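PDB 4CDB: listeriolysin O, which binds cholesterol-containing host membranes and, after a major conformational change, inserts into them as an oligomeric pore that lyses the cell. Local coordinates for residues L116-I130 and A143-Y155. Sequence-based numbering, arbitrary orientation.
Sequences LSIDLPGMTNQDNKI and AVNTLVERWNEKY
Leu116 and Ile118 turn their side chains from the strand onto helix 137-152: Leu116 CD1 lies 3.8 Å from Ala143 CB, while Ile118 CB touches Leu147 CD1 and Ile118 CD1 reaches Val148 CG2. Where the strand gives way to loop, Leu120 covers one face of the Trp151 indole, its CB 3.6 Å from the centroid of the five-membered ring in a CH-pi contact and its CD1 over the same ring system. Trp151 CG stands opposite its own backbone N (chi1 -178°), and the ring edge thereby meets the type II turn Leu120-Met123, where NE1 donates to Pro121 O (2.7 Å) in the plane of both indole and carbonyl. Met123 then wedges between two aromatic rings, CG against the Trp151 edge at CD1 (3.5 Å) and CA over a face of Tyr155; its sulfur makes a Met-aromatic contact with each. Asp127 forms a weak salt bridge from OD1 to Lys154 NZ (3.3 Å). Its carbonyl O and that of Lys129 share one donor, Arg150 NH2, at 2.5 and 2.7 Å, the first bond nearly straight (168°). Leu147 CD2 underlies this guanidinium and also packs on Ile130 CG2 (3.6 Å). Strands 114-118 and 129-132 pair antiparallel as a long-looped beta hairpin, and strand 207-222 continues the sheet beyond strand 114-118. With the following helix laid against it, the hairpin forms a beta-beta-alpha unit at the sheet margin of this cholesterol-dependent cytolysin.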
loop_
_atom_site.group_PDB
_atom_site.type_symbol
_atom_site.label_atom_id
_atom_site.label_comp_id
_atom_site.label_asym_id
_atom_site.label_seq_id
_atom_site.Cartn_x
_atom_site.Cartn_y
_atom_site.Cartn_z
ATOM N N LEU A 116 -15.414 -28.821 -12.547
ATOM C CA LEU A 116 -14.913 -27.454 -12.645
ATOM C C LEU A 116 -15.932 -26.570 -13.349
ATOM O O LEU A 116 -16.632 -27.015 -14.261
ATOM C CB LEU A 116 -13.588 -27.417 -13.405
ATOM C CG LEU A 116 -12.394 -28.068 -12.709
ATOM C CD1 LEU A 116 -11.159 -27.987 -13.593
ATOM C CD2 LEU A 116 -12.137 -27.416 -11.355
ATOM N N SER A 117 -16.016 -25.317 -12.918
ATOM C CA SER A 117 -16.921 -24.352 -13.526
ATOM C C SER A 117 -16.233 -23.001 -13.711
ATOM O O SER A 117 -15.448 -22.576 -12.859
ATOM C CB SER A 117 -18.184 -24.194 -12.680
ATOM O OG SER A 117 -18.996 -23.143 -13.165
ATOM N N ILE A 118 -16.526 -22.334 -14.825
ATOM C CA ILE A 118 -15.900 -21.054 -15.144
ATOM C C ILE A 118 -16.956 -19.952 -15.218
ATOM O O ILE A 118 -18.106 -20.212 -15.583
ATOM C CB ILE A 118 -15.094 -21.142 -16.465
ATOM C CG1 ILE A 118 -14.100 -19.982 -16.584
ATOM C CG2 ILE A 118 -16.024 -21.208 -17.680
ATOM C CD1 ILE A 118 -13.060 -20.185 -17.668
ATOM N N ASP A 119 -16.571 -18.724 -14.873
ATOM C CA ASP A 119 -17.532 -17.625 -14.796
ATOM C C ASP A 119 -17.497 -16.661 -15.987
ATOM O O ASP A 119 -17.966 -15.525 -15.883
ATOM C CB ASP A 119 -17.343 -16.847 -13.490
ATOM C CG ASP A 119 -16.011 -16.122 -13.429
ATOM O OD1 ASP A 119 -15.105 -16.470 -14.213
ATOM O OD2 ASP A 119 -15.871 -15.207 -12.590
ATOM N N LEU A 120 -16.944 -17.107 -17.111
ATOM C CA LEU A 120 -16.897 -16.272 -18.310
ATOM C C LEU A 120 -18.313 -15.988 -18.809
ATOM O O LEU A 120 -19.183 -16.861 -18.750
ATOM C CB LEU A 120 -16.043 -16.926 -19.401
ATOM C CG LEU A 120 -14.526 -16.785 -19.234
ATOM C CD1 LEU A 120 -13.782 -17.640 -20.247
ATOM C CD2 LEU A 120 -14.117 -15.328 -19.366
ATOM N N PRO A 121 -18.553 -14.758 -19.290
ATOM C CA PRO A 121 -19.907 -14.283 -19.598
ATOM C C PRO A 121 -20.574 -14.997 -20.772
ATOM O O PRO A 121 -19.913 -15.341 -21.754
ATOM C CB PRO A 121 -19.683 -12.807 -19.944
ATOM C CG PRO A 121 -18.281 -12.750 -20.442
ATOM C CD PRO A 121 -17.530 -13.742 -19.602
ATOM N N GLY A 122 -21.880 -15.218 -20.659
ATOM C CA GLY A 122 -22.674 -15.718 -21.768
ATOM C C GLY A 122 -22.923 -17.215 -21.795
ATOM O O GLY A 122 -23.865 -17.674 -22.444
ATOM N N MET A 123 -22.086 -17.978 -21.096
ATOM C CA MET A 123 -22.157 -19.437 -21.145
ATOM C C MET A 123 -23.392 -19.987 -20.428
ATOM O O MET A 123 -23.864 -19.410 -19.449
ATOM C CB MET A 123 -20.883 -20.057 -20.563
ATOM C CG MET A 123 -19.603 -19.448 -21.115
ATOM S SD MET A 123 -18.103 -20.293 -20.573
ATOM C CE MET A 123 -18.242 -21.817 -21.510
ATOM N N THR A 124 -23.915 -21.102 -20.930
ATOM C CA THR A 124 -25.072 -21.744 -20.318
ATOM C C THR A 124 -24.633 -22.539 -19.094
ATOM O O THR A 124 -23.442 -22.786 -18.900
ATOM C CB THR A 124 -25.788 -22.696 -21.296
ATOM O OG1 THR A 124 -24.949 -23.825 -21.571
ATOM C CG2 THR A 124 -26.128 -21.983 -22.600
ATOM N N ASN A 125 -25.598 -22.952 -18.277
ATOM C CA ASN A 125 -25.301 -23.743 -17.087
ATOM C C ASN A 125 -24.837 -25.163 -17.415
ATOM O O ASN A 125 -24.541 -25.954 -16.521
ATOM C CB ASN A 125 -26.496 -23.755 -16.127
ATOM C CG ASN A 125 -26.533 -22.528 -15.231
ATOM O OD1 ASN A 125 -25.542 -22.192 -14.582
ATOM N ND2 ASN A 125 -27.674 -21.847 -15.199
ATOM N N GLN A 126 -24.768 -25.472 -18.705
ATOM C CA GLN A 126 -24.225 -26.742 -19.162
ATOM C C GLN A 126 -22.867 -26.535 -19.829
ATOM O O GLN A 126 -22.014 -27.424 -19.803
ATOM C CB GLN A 126 -25.192 -27.425 -20.133
ATOM C CG GLN A 126 -26.539 -27.809 -19.527
ATOM C CD GLN A 126 -27.487 -26.630 -19.375
ATOM O OE1 GLN A 126 -27.470 -25.694 -20.176
ATOM N NE2 GLN A 126 -28.322 -26.674 -18.342
ATOM N N ASP A 127 -22.672 -25.357 -20.418
ATOM C CA ASP A 127 -21.443 -25.029 -21.142
ATOM C C ASP A 127 -20.272 -24.654 -20.231
ATOM O O ASP A 127 -19.113 -24.893 -20.574
ATOM C CB ASP A 127 -21.693 -23.884 -22.132
ATOM C CG ASP A 127 -21.707 -24.349 -23.578
ATOM O OD1 ASP A 127 -21.093 -25.396 -23.875
ATOM O OD2 ASP A 127 -22.326 -23.664 -24.422
ATOM N N ASN A 128 -20.569 -24.056 -19.080
ATOM C CA ASN A 128 -19.513 -23.561 -18.197
ATOM C C ASN A 128 -18.917 -24.618 -17.261
ATOM O O ASN A 128 -18.062 -24.305 -16.436
ATOM C CB ASN A 128 -19.995 -22.343 -17.398
ATOM C CG ASN A 128 -21.275 -22.613 -16.618
ATOM O OD1 ASN A 128 -21.622 -23.761 -16.344
ATOM N ND2 ASN A 128 -21.980 -21.548 -16.252
ATOM N N LYS A 129 -19.360 -25.864 -17.399
ATOM C CA LYS A 129 -18.913 -26.934 -16.512
ATOM C C LYS A 129 -18.204 -28.055 -17.264
ATOM O O LYS A 129 -18.433 -28.255 -18.456
ATOM C CB LYS A 129 -20.097 -27.508 -15.729
ATOM C CG LYS A 129 -20.875 -26.481 -14.922
ATOM C CD LYS A 129 -22.106 -27.106 -14.280
ATOM C CE LYS A 129 -23.011 -26.044 -13.671
ATOM N NZ LYS A 129 -22.291 -25.192 -12.686
ATOM N N ILE A 130 -17.350 -28.789 -16.556
ATOM C CA ILE A 130 -16.686 -29.963 -17.119
ATOM C C ILE A 130 -16.228 -30.916 -16.011
ATOM O O ILE A 130 -15.723 -30.482 -14.973
ATOM C CB ILE A 130 -15.496 -29.571 -18.037
ATOM C CG1 ILE A 130 -14.872 -30.814 -18.680
ATOM C CG2 ILE A 130 -14.456 -28.765 -17.270
ATOM C CD1 ILE A 130 -13.740 -30.502 -19.639
ATOM N N ALA A 143 -8.241 -29.180 -18.278
ATOM C CA ALA A 143 -9.674 -28.920 -18.203
ATOM C C ALA A 143 -9.967 -27.421 -18.195
ATOM O O ALA A 143 -10.958 -26.971 -18.772
ATOM C CB ALA A 143 -10.270 -29.584 -16.977
ATOM N N VAL A 144 -9.106 -26.657 -17.531
ATOM C CA VAL A 144 -9.239 -25.206 -17.499
ATOM C C VAL A 144 -9.091 -24.634 -18.909
ATOM O O VAL A 144 -9.903 -23.820 -19.349
ATOM C CB VAL A 144 -8.192 -24.565 -16.564
ATOM C CG1 VAL A 144 -8.173 -23.052 -16.737
ATOM C CG2 VAL A 144 -8.468 -24.947 -15.113
ATOM N N ASN A 145 -8.053 -25.075 -19.614
ATOM C CA ASN A 145 -7.818 -24.653 -20.990
ATOM C C ASN A 145 -8.967 -25.036 -21.918
ATOM O O ASN A 145 -9.250 -24.336 -22.891
ATOM C CB ASN A 145 -6.503 -25.232 -21.514
ATOM C CG ASN A 145 -5.301 -24.748 -20.728
ATOM O OD1 ASN A 145 -5.355 -23.711 -20.065
ATOM N ND2 ASN A 145 -4.206 -25.495 -20.800
ATOM N N THR A 146 -9.621 -26.153 -21.612
ATOM C CA THR A 146 -10.758 -26.622 -22.399
ATOM C C THR A 146 -11.949 -25.676 -22.253
ATOM O O THR A 146 -12.619 -25.351 -23.234
ATOM C CB THR A 146 -11.170 -28.053 -21.998
ATOM O OG1 THR A 146 -10.035 -28.925 -22.098
ATOM C CG2 THR A 146 -12.282 -28.568 -22.900
ATOM N N LEU A 147 -12.201 -25.230 -21.026
ATOM C CA LEU A 147 -13.284 -24.286 -20.754
ATOM C C LEU A 147 -13.038 -22.929 -21.411
ATOM O O LEU A 147 -13.956 -22.325 -21.971
ATOM C CB LEU A 147 -13.480 -24.109 -19.245
ATOM C CG LEU A 147 -14.050 -25.299 -18.468
ATOM C CD1 LEU A 147 -14.159 -24.965 -16.988
ATOM C CD2 LEU A 147 -15.404 -25.721 -19.026
ATOM N N VAL A 148 -11.799 -22.452 -21.334
ATOM C CA VAL A 148 -11.428 -21.167 -21.922
ATOM C C VAL A 148 -11.584 -21.186 -23.444
ATOM O O VAL A 148 -12.089 -20.233 -24.037
ATOM C CB VAL A 148 -9.982 -20.770 -21.547
ATOM C CG1 VAL A 148 -9.501 -19.608 -22.399
ATOM C CG2 VAL A 148 -9.888 -20.422 -20.065
ATOM N N GLU A 149 -11.155 -22.277 -24.071
ATOM C CA GLU A 149 -11.293 -22.424 -25.515
ATOM C C GLU A 149 -12.752 -22.520 -25.937
ATOM O O GLU A 149 -13.136 -22.013 -26.990
ATOM C CB GLU A 149 -10.521 -23.645 -26.020
ATOM C CG GLU A 149 -9.037 -23.401 -26.194
ATOM C CD GLU A 149 -8.745 -22.248 -27.140
ATOM O OE1 GLU A 149 -9.398 -22.163 -28.204
ATOM O OE2 GLU A 149 -7.857 -21.430 -26.823
ATOM N N ARG A 150 -13.561 -23.177 -25.110
ATOM C CA ARG A 150 -14.987 -23.313 -25.382
ATOM C C ARG A 150 -15.686 -21.955 -25.395
ATOM O O ARG A 150 -16.592 -21.721 -26.197
ATOM C CB ARG A 150 -15.645 -24.261 -24.372
ATOM C CG ARG A 150 -16.091 -25.583 -24.980
ATOM C CD ARG A 150 -16.064 -26.724 -23.967
ATOM N NE ARG A 150 -16.991 -26.527 -22.854
ATOM C CZ ARG A 150 -17.242 -27.440 -21.921
ATOM N NH1 ARG A 150 -16.639 -28.620 -21.966
ATOM N NH2 ARG A 150 -18.098 -27.179 -20.943
ATOM N N TRP A 151 -15.249 -21.057 -24.517
ATOM C CA TRP A 151 -15.802 -19.709 -24.470
ATOM C C TRP A 151 -15.347 -18.886 -25.673
ATOM O O TRP A 151 -16.127 -18.126 -26.246
ATOM C CB TRP A 151 -15.408 -19.003 -23.171
ATOM C CG TRP A 151 -15.989 -17.619 -23.047
ATOM C CD1 TRP A 151 -17.236 -17.290 -22.596
ATOM C CD2 TRP A 151 -15.346 -16.381 -23.381
ATOM N NE1 TRP A 151 -17.408 -15.926 -22.628
ATOM C CE2 TRP A 151 -16.262 -15.345 -23.106
ATOM C CE3 TRP A 151 -14.085 -16.049 -23.884
ATOM C CZ2 TRP A 151 -15.956 -14.000 -23.320
ATOM C CZ3 TRP A 151 -13.783 -14.714 -24.096
ATOM C CH2 TRP A 151 -14.714 -13.706 -23.814
ATOM N N ASN A 152 -14.081 -19.044 -26.046
ATOM C CA ASN A 152 -13.517 -18.322 -27.182
ATOM C C ASN A 152 -14.152 -18.716 -28.514
ATOM O O ASN A 152 -14.073 -17.972 -29.490
ATOM C CB ASN A 152 -11.999 -18.523 -27.252
ATOM C CG ASN A 152 -11.258 -17.794 -26.146
ATOM O OD1 ASN A 152 -11.638 -16.694 -25.745
ATOM N ND2 ASN A 152 -10.185 -18.403 -25.653
ATOM N N GLU A 153 -14.784 -19.885 -28.547
ATOM C CA GLU A 153 -15.315 -20.431 -29.792
ATOM C C GLU A 153 -16.842 -20.403 -29.882
ATOM O O GLU A 153 -17.416 -20.892 -30.854
ATOM C CB GLU A 153 -14.810 -21.863 -30.003
ATOM C CG GLU A 153 -13.303 -21.976 -30.180
ATOM C CD GLU A 153 -12.831 -23.416 -30.307
ATOM O OE1 GLU A 153 -13.680 -24.332 -30.275
ATOM O OE2 GLU A 153 -11.608 -23.630 -30.439
ATOM N N LYS A 154 -17.497 -19.837 -28.873
ATOM C CA LYS A 154 -18.957 -19.762 -28.869
ATOM C C LYS A 154 -19.480 -18.394 -28.444
ATOM O O LYS A 154 -20.482 -17.915 -28.975
ATOM C CB LYS A 154 -19.560 -20.828 -27.950
ATOM C CG LYS A 154 -19.623 -22.227 -28.533
ATOM C CD LYS A 154 -20.623 -23.078 -27.762
ATOM C CE LYS A 154 -20.446 -24.559 -28.054
ATOM N NZ LYS A 154 -21.354 -25.391 -27.214
ATOM N N TYR A 155 -18.808 -17.773 -27.480
ATOM C CA TYR A 155 -19.331 -16.561 -26.863
ATOM C C TYR A 155 -18.429 -15.346 -27.048
ATOM O O TYR A 155 -18.864 -14.213 -26.842
ATOM C CB TYR A 155 -19.594 -16.800 -25.370
ATOM C CG TYR A 155 -20.434 -18.027 -25.097
ATOM C CD1 TYR A 155 -21.818 -17.984 -25.209
ATOM C CD2 TYR A 155 -19.841 -19.233 -24.746
ATOM C CE1 TYR A 155 -22.589 -19.109 -24.971
ATOM C CE2 TYR A 155 -20.605 -20.362 -24.506
ATOM C CZ TYR A 155 -21.977 -20.294 -24.619
ATOM O OH TYR A 155 -22.738 -21.415 -24.380
#